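Local coordinates for adenosine deaminase (Burkholderia ambifaria, PDB 4GXW), which binds a zinc ion as a metal-dependent amidohydrolase of the adenosine and AMP deaminase family and probably deaminates adenine or a related purine, at residues Ala326-Lys329 with Gln330-Leu333. Residues are numbered along the deposited sequence; the frame is centred on the assembly and turned at random.
Sequences ADLK and QFML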
loop_
_atom_site.group_PDB
_atom_site.type_symbol
_atom_site.label_atom_id
_atom_site.label_comp_id
_atom_site.label_asym_id
_atom_site.label_seq_id
_atom_site.Cartn_x
_atom_site.Cartn_y
_atom_site.Cartn_z
ATOM N N ALA A 326 9.756 -9.395 17.868
ATOM C CA ALA A 326 10.590 -10.192 16.975
ATOM C C ALA A 326 9.938 -10.400 15.605
ATOM O O ALA A 326 10.607 -10.308 14.578
ATOM C CB ALA A 326 10.919 -11.529 17.616
ATOM N N ASP A 327 8.636 -10.677 15.588
ATOM C CA ASP A 327 7.903 -10.778 14.324
ATOM C C ASP A 327 7.992 -9.481 13.519
ATOM O O ASP A 327 8.183 -9.506 12.301
ATOM C CB ASP A 327 6.423 -11.104 14.562
ATOM C CG ASP A 327 6.196 -12.507 15.075
ATOM O OD1 ASP A 327 6.957 -13.430 14.698
ATOM O OD2 ASP A 327 5.227 -12.694 15.849
ATOM N N LEU A 328 7.830 -8.348 14.197
ATOM C CA LEU A 328 7.921 -7.047 13.530
ATOM C C LEU A 328 9.309 -6.814 12.916
ATOM O O LEU A 328 9.411 -6.252 11.828
ATOM C CB LEU A 328 7.527 -5.899 14.473
ATOM C CG LEU A 328 6.052 -5.463 14.431
ATOM C CD1 LEU A 328 5.099 -6.640 14.619
ATOM C CD2 LEU A 328 5.781 -4.369 15.464
ATOM N N LYS A 329 10.367 -7.266 13.583
ATOM C CA LYS A 329 11.693 -7.165 12.985
ATOM C C LYS A 329 11.753 -7.932 11.658
ATOM O O LYS A 329 12.304 -7.443 10.666
ATOM C CB LYS A 329 12.774 -7.675 13.945
ATOM C CG LYS A 329 14.194 -7.386 13.468
ATOM C CD LYS A 329 15.243 -7.887 14.437
ATOM C CE LYS A 329 16.650 -7.601 13.917
ATOM N NZ LYS A 329 17.682 -8.050 14.893
ATOM N N GLN A 330 11.175 -9.132 11.642
ATOM C CA GLN A 330 11.106 -9.909 10.412
ATOM C C GLN A 330 10.286 -9.197 9.338
ATOM O O GLN A 330 10.669 -9.200 8.172
ATOM C CB GLN A 330 10.576 -11.319 10.673
ATOM C CG GLN A 330 11.537 -12.178 11.479
ATOM C CD GLN A 330 12.948 -12.149 10.915
ATOM O OE1 GLN A 330 13.160 -12.418 9.733
ATOM N NE2 GLN A 330 13.922 -11.806 11.762
ATOM N N PHE A 331 9.170 -8.579 9.722
ATOM C CA PHE A 331 8.376 -7.836 8.746
ATOM C C PHE A 331 9.182 -6.685 8.130
ATOM O O PHE A 331 9.051 -6.407 6.940
ATOM C CB PHE A 331 7.100 -7.255 9.366
ATOM C CG PHE A 331 6.142 -8.275 9.918
ATOM C CD1 PHE A 331 6.168 -9.611 9.525
ATOM C CD2 PHE A 331 5.207 -7.881 10.858
ATOM C CE1 PHE A 331 5.265 -10.522 10.049
ATOM C CE2 PHE A 331 4.308 -8.787 11.391
ATOM C CZ PHE A 331 4.342 -10.111 10.996
ATOM N N MET A 332 9.984 -6.010 8.948
ATOM C CA MET A 332 10.883 -4.967 8.458
ATOM C C MET A 332 11.854 -5.527 7.419
ATOM O O MET A 332 12.034 -4.952 6.337
ATOM C CB MET A 332 11.668 -4.337 9.617
ATOM C CG MET A 332 12.628 -3.254 9.146
ATOM S SD MET A 332 13.675 -2.602 10.459
ATOM C CE MET A 332 14.791 -3.974 10.708
ATOM N N LEU A 333 12.461 -6.663 7.735
ATOM C CA LEU A 333 13.368 -7.309 6.797
ATOM C C LEU A 333 12.650 -7.758 5.523
ATOM O O LEU A 333 13.208 -7.663 4.426
ATOM C CB LEU A 333 14.098 -8.472 7.474
ATOM C CG LEU A 333 15.018 -8.058 8.632
ATOM C CD1 LEU A 333 15.515 -9.282 9.372
ATOM C CD2 LEU A 333 16.187 -7.227 8.112
HETATM O O HOH W 1 13.103 -11.423 14.540
#
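Gln330, Phe331, Met332 and Leu333 each give their backbone N-H to the carbonyl oxygen four residues back, two turns of regular alpha helix whose bonds include Gln330 N to Ala326 O at 3.2 Å. Phe331 N to Asp327 O is shorter, at 2.9 Å. The backbone carbonyl O of Asp327 does double duty: besides taking that bond, it sits 3.3 Å above one face of the Phe331 ring, displaced toward the rim. Phe331 reaches this place because its CG lies beside its own backbone N (chi1 -61°), which swings the ring back along the helix. There Phe331 CE2 meets Leu328 CD1 at 4.0 Å. On the wetter side, Gln330 bends at chi2 (-50°), and its NE2 donates to a water 2.9 Å away; that water in turn donates to Ala326 O at 2.7 Å, giving this carbonyl a second partner. Lys329 runs fully extended to a salt bridge between its NZ and Asp358, and Lys329 CG passes 4.4 Å from Met332 CE. Asp327 turns back to accept from the backbone N of Thr324 through OD2. Helix 325-338 thus packs Leu328 and Phe331 against helix 310-319, with Phe331 also touching strand 295-298, while Lys329 and Met332 lie against helix 343-371.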